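PDB 3TPA: heme-binding protein A from Haemophilus parasuis 29755, which probably acts as a family 5 extracellular solute-binding protein that captures glutathione, despite a name that refers to heme. Local coordinates for residues A[27-30]-A[31-34]; A[120-124]-A[125-129]. The protein carries 1 engineered substitution. One frame throughout, in Å; residues are numbered along the deposited sequence.

Contact 1. Residues A[27-30]-A[31-34]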
loop_
_atom_site.group_PDB
_atom_site.type_symbol
_atom_site.label_atom_id
_atom_site.label_comp_id
_atom_site.label_asym_id
_atom_site.label_seq_id
_atom_site.Cartn_x
_atom_site.Cartn_y
_atom_site.Cartn_z
ATOM N N ASN A 27 -3.816 10.645 5.899
ATOM C CA ASN A 27 -3.797 10.632 4.445
ATOM C C ASN A 27 -2.468 10.080 3.985
ATOM O O ASN A 27 -2.394 9.264 3.068
ATOM C CB ASN A 27 -3.945 12.067 3.938
ATOM C CG ASN A 27 -3.905 12.169 2.423
ATOM O OD1 ASN A 27 -3.514 11.231 1.728
ATOM N ND2 ASN A 27 -4.299 13.326 1.906
ATOM N N ASP A 28 -1.421 10.559 4.646
ATOM C CA ASP A 28 -0.041 10.221 4.347
ATOM C C ASP A 28 0.386 8.956 5.081
ATOM O O ASP A 28 0.601 8.984 6.284
ATOM C CB ASP A 28 0.844 11.398 4.777
ATOM C CG ASP A 28 2.308 11.148 4.519
ATOM O OD1 ASP A 28 2.701 11.155 3.335
ATOM O OD2 ASP A 28 3.061 10.953 5.495
ATOM N N ALA A 29 0.520 7.848 4.357
ATOM C CA ALA A 29 0.831 6.563 4.994
ATOM C C ALA A 29 2.074 6.622 5.908
ATOM O O ALA A 29 2.226 5.833 6.835
ATOM C CB ALA A 29 0.958 5.440 3.940
ATOM N N ASN A 30 2.955 7.568 5.654
ATOM C CA ASN A 30 4.125 7.722 6.515
ATOM C C ASN A 30 3.832 8.091 7.984
ATOM O O ASN A 30 4.628 7.759 8.849
ATOM C CB ASN A 30 5.152 8.668 5.884
ATOM C CG ASN A 30 5.860 8.041 4.687
ATOM O OD1 ASN A 30 5.512 8.305 3.536
ATOM N ND2 ASN A 30 6.851 7.194 4.957
ATOM N N ASP A 31 2.699 8.755 8.259
ATOM C CA ASP A 31 2.261 9.076 9.637
ATOM C C ASP A 31 1.968 7.836 10.478
ATOM O O ASP A 31 2.010 7.871 11.692
ATOM C CB ASP A 31 0.962 9.907 9.628
ATOM C CG ASP A 31 1.179 11.360 9.237
ATOM O OD1 ASP A 31 2.337 11.805 9.204
ATOM O OD2 ASP A 31 0.181 12.066 8.979
ATOM N N PHE A 32 1.598 6.757 9.807
ATOM C CA PHE A 32 1.263 5.496 10.463
ATOM C C PHE A 32 2.426 4.972 11.294
ATOM O O PHE A 32 2.234 4.399 12.357
ATOM C CB PHE A 32 0.862 4.455 9.421
ATOM C CG PHE A 32 -0.487 4.690 8.791
ATOM C CD1 PHE A 32 -1.525 5.258 9.508
ATOM C CD2 PHE A 32 -0.724 4.304 7.477
ATOM C CE1 PHE A 32 -2.798 5.453 8.912
ATOM C CE2 PHE A 32 -1.994 4.492 6.879
ATOM C CZ PHE A 32 -3.017 5.074 7.594
ATOM N N ASN A 33 3.645 5.186 10.816
ATOM C CA ASN A 33 4.824 4.703 11.513
ATOM C C ASN A 33 4.954 5.321 12.913
ATOM O O ASN A 33 5.517 4.713 13.826
ATOM C CB ASN A 33 6.081 5.010 10.686
ATOM C CG ASN A 33 6.198 4.120 9.479
ATOM O OD1 ASN A 33 5.817 2.957 9.534
ATOM N ND2 ASN A 33 6.719 4.657 8.375
ATOM N N ALA A 34 4.449 6.541 13.062
ATOM C CA ALA A 34 4.487 7.264 14.337
ATOM C C ALA A 34 3.286 6.973 15.237
ATOM O O ALA A 34 3.291 7.345 16.400
ATOM C CB ALA A 34 4.573 8.761 14.079
HETATM O O HOH W 1 -1.772 12.110 6.961
HETATM O O HOH W 2 4.883 11.589 7.414
#

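Contact 2. Residues A[120-124]-A[125-129]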
loop_
_atom_site.group_PDB
_atom_site.type_symbol
_atom_site.label_atom_id
_atom_site.label_comp_id
_atom_site.label_asym_id
_atom_site.label_seq_id
_atom_site.Cartn_x
_atom_site.Cartn_y
_atom_site.Cartn_z
ATOM N N PHE A 120 -9.877 8.984 4.876
ATOM C CA PHE A 120 -9.294 8.673 3.588
ATOM C C PHE A 120 -9.285 7.182 3.309
ATOM O O PHE A 120 -9.604 6.758 2.220
ATOM C CB PHE A 120 -7.843 9.168 3.508
ATOM C CG PHE A 120 -7.701 10.655 3.534
ATOM C CD1 PHE A 120 -8.063 11.417 2.432
ATOM C CD2 PHE A 120 -7.189 11.293 4.656
ATOM C CE1 PHE A 120 -7.933 12.790 2.457
ATOM C CE2 PHE A 120 -7.047 12.661 4.681
ATOM C CZ PHE A 120 -7.421 13.412 3.580
ATOM N N TYR A 121 -8.860 6.386 4.277
ATOM C CA TYR A 121 -8.677 4.966 4.019
ATOM C C TYR A 121 -10.017 4.232 4.034
ATOM O O TYR A 121 -10.271 3.357 3.203
ATOM C CB TYR A 121 -7.658 4.354 4.990
ATOM C CG TYR A 121 -6.244 4.350 4.449
ATOM C CD1 TYR A 121 -5.390 5.414 4.670
ATOM C CD2 TYR A 121 -5.768 3.278 3.715
ATOM C CE1 TYR A 121 -4.105 5.411 4.173
ATOM C CE2 TYR A 121 -4.474 3.267 3.208
ATOM C CZ TYR A 121 -3.650 4.339 3.442
ATOM O OH TYR A 121 -2.362 4.337 2.939
ATOM N N PHE A 122 -10.891 4.599 4.965
ATOM C CA PHE A 122 -12.229 4.013 4.974
ATOM C C PHE A 122 -12.837 4.065 3.562
ATOM O O PHE A 122 -13.408 3.083 3.075
ATOM C CB PHE A 122 -13.112 4.755 5.981
ATOM C CG PHE A 122 -14.427 4.074 6.264
ATOM C CD1 PHE A 122 -14.511 3.056 7.208
ATOM C CD2 PHE A 122 -15.579 4.462 5.609
ATOM C CE1 PHE A 122 -15.729 2.430 7.475
ATOM C CE2 PHE A 122 -16.810 3.832 5.873
ATOM C CZ PHE A 122 -16.877 2.822 6.804
ATOM N N ASN A 123 -12.691 5.217 2.903
ATOM C CA ASN A 123 -13.224 5.416 1.550
ATOM C C ASN A 123 -12.384 4.754 0.459
ATOM O O ASN A 123 -12.921 4.157 -0.473
ATOM C CB ASN A 123 -13.394 6.915 1.252
ATOM C CG ASN A 123 -14.555 7.517 2.017
ATOM O OD1 ASN A 123 -15.715 7.341 1.646
ATOM N ND2 ASN A 123 -14.250 8.206 3.103
ATOM N N TRP A 124 -11.065 4.848 0.579
ATOM C CA TRP A 124 -10.187 4.221 -0.407
ATOM C C TRP A 124 -10.416 2.711 -0.491
ATOM O O TRP A 124 -10.329 2.137 -1.572
ATOM C CB TRP A 124 -8.722 4.532 -0.120
ATOM C CG TRP A 124 -8.357 5.968 -0.370
ATOM C CD1 TRP A 124 -8.964 6.829 -1.245
ATOM C CD2 TRP A 124 -7.328 6.723 0.283
ATOM N NE1 TRP A 124 -8.362 8.063 -1.192
ATOM C CE2 TRP A 124 -7.356 8.028 -0.260
ATOM C CE3 TRP A 124 -6.377 6.423 1.267
ATOM C CZ2 TRP A 124 -6.478 9.022 0.145
ATOM C CZ3 TRP A 124 -5.508 7.415 1.669
ATOM C CH2 TRP A 124 -5.562 8.699 1.109
ATOM N N MET A 125 -10.703 2.084 0.650
ATOM C CA MET A 125 -10.964 0.644 0.713
ATOM C C MET A 125 -12.446 0.289 0.505
ATOM O O MET A 125 -12.867 -0.852 0.719
ATOM C CB MET A 125 -10.455 0.064 2.039
ATOM C CG MET A 125 -8.979 0.351 2.306
ATOM S SD MET A 125 -7.902 -0.061 0.910
ATOM C CE MET A 125 -8.127 -1.836 0.812
ATOM N N ASN A 126 -13.229 1.281 0.101
ATOM C CA ASN A 126 -14.618 1.075 -0.295
ATOM C C ASN A 126 -15.508 0.509 0.791
ATOM O O ASN A 126 -16.482 -0.170 0.503
ATOM C CB ASN A 126 -14.701 0.190 -1.539
ATOM C CG ASN A 126 -13.749 0.627 -2.628
ATOM O OD1 ASN A 126 -13.864 1.729 -3.175
ATOM N ND2 ASN A 126 -12.799 -0.241 -2.957
ATOM N N LEU A 127 -15.185 0.789 2.045
ATOM C CA LEU A 127 -16.046 0.327 3.133
ATOM C C LEU A 127 -17.441 0.965 3.141
ATOM O O LEU A 127 -18.390 0.352 3.614
ATOM C CB LEU A 127 -15.365 0.529 4.490
ATOM C CG LEU A 127 -14.074 -0.284 4.610
ATOM C CD1 LEU A 127 -13.526 -0.195 6.009
ATOM C CD2 LEU A 127 -14.332 -1.725 4.224
ATOM N N PRO A 128 -17.574 2.212 2.656
ATOM C CA PRO A 128 -18.942 2.742 2.720
ATOM C C PRO A 128 -19.927 1.848 1.971
ATOM O O PRO A 128 -21.105 1.807 2.301
ATOM C CB PRO A 128 -18.827 4.092 2.014
ATOM C CG PRO A 128 -17.405 4.516 2.226
ATOM C CD PRO A 128 -16.605 3.223 2.192
ATOM N N SER A 129 -19.440 1.150 0.959
ATOM C CA SER A 129 -20.303 0.324 0.133
ATOM C C SER A 129 -20.190 -1.162 0.476
ATOM O O SER A 129 -21.115 -1.928 0.238
ATOM C CB SER A 129 -19.989 0.555 -1.349
ATOM O OG SER A 129 -18.636 0.277 -1.638
HETATM O O HOH W 3 -15.305 4.226 -2.202
HETATM O O HOH W 4 -11.219 3.072 -3.919
#

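Contact 1. Residues A[27-30]-A[31-34]
Two different first torsions bring the carboxylates of Asp28 and Asp31 together: in Asp28 the carboxylate swings trans to the backbone nitrogen (chi1 180°), whereas in Asp31 it lies trans to the carbonyl carbon (chi1 -75°). The two acid side chains thus cross at about a right angle, their carboxylate planes turned 72° apart, with Asp28 OD2 3.9 Å from Asp31 OD1. These like charges would repel, but water 2 bridges them from one side, donating to both, at 2.7 Å from Asp28 OD2 and at 3.1 Å from Asp31 OD1. Water 1 serves the other oxygen of Asp31, donating to OD2 at 2.8 Å while accepting from Asn27 N. Weak bonds from the backbone nitrogens of Met19 and Lys20 add further donors to this buried carboxylate, which probably favours its negative charge.

The main chain between the acids turns tightly. Asp31 N binds Asp28 O at 2.9 Å, and Phe32 N reaches Ala29 O at 3.2 Å from well above the carbonyl plane. Asn33 N makes a weak bond to Asn30 O, and Ala34 N returns to Asp31 O. Phe32 lays its CB, CG and CD2 against Ala29 O, which approaches the ring obliquely; CD2 also meets Ala29 CB at 4.1 Å. At the far end, Asn33 OD1 takes its bond from Thr505 N.

The four bonds from the backbone nitrogens of Asp31 to Ala34 each reach the carbonyl three residues back, the pattern of overlapping beta turns with 3-10-like bonding, here in the connection between strand 9-14 and helix 36-39.

Contact 2. Residues A[120-124]-A[125-129]
Asn123 O is gripped twice: Asn126 N donates to it at 2.9 Å from above the carbonyl plane (68° out of it), and water 3 donates at 2.9 Å. The same water also donates to Asn126 OD1, 3.0 Å away, and water 4 links that amide oxygen to Trp124 O. Asn126 therefore ties its own side chain, through solvent, to the last carbonyls of helix 120-124.

With a positive phi, Asn126 is the C-prime residue of a Schellman motif. Its bond to Asn123 O is the inner one of the motif; the wider one runs from Leu127 N to Phe122 O at 3.1 Å, nearly in line with the carbonyl. Before it, Met125 N still makes an ordinary helical bond to Tyr121 O.

The reversal lays Leu127 across the Phe122 ring. Phe122 turns its ring back toward the departing chain, with CG roughly trans to N (chi1 -169°), and Leu127 CB stands over the ring centre in a CH-pi contact, 3.6 Å from the centroid and 13° off the normal. Leu127 CD1 hangs on the same side, past the rim beside Phe122 CD1 and CE1, while Pro128 CD packs 3.7 Å from Phe122 CE2. Pro128 CG also meets Asn123 OD1 at 3.3 Å, the ND2 of that amide being bonded to Tyr119 O.

Phe122 rests on Gln104 and Ala105 of helix 94-105, and Met125 and Leu127 lean on Thr156 and Phe153 of helix 153-156. The chain then runs through helix 127-130 into 131-136, an outer strand of a five-stranded antiparallel sheet.

How the contacts relate
The two contacts, with centres about 17 Å apart, are both partly buried local turns, and they touch along one side of helix 120-124. Phe32 CE2 lies 3.6 Å from Tyr121 CE1, Ala29 packs on the hydroxyl end of Tyr121, and Asn27 lies against Phe120 and Trp124. Contact 1 belongs to a loop following strand 9-14; contact 2 joins two short helices ahead of another sheet. Their chemistry differs accordingly: in contact 1 a buried acid is tied to an exposed one by water, with little apolar packing, whereas contact 2 buries Leu127 on the face of Phe122, with exposed Pro128 alongside, and keeps its polar amides and waters around the exposed asparagines.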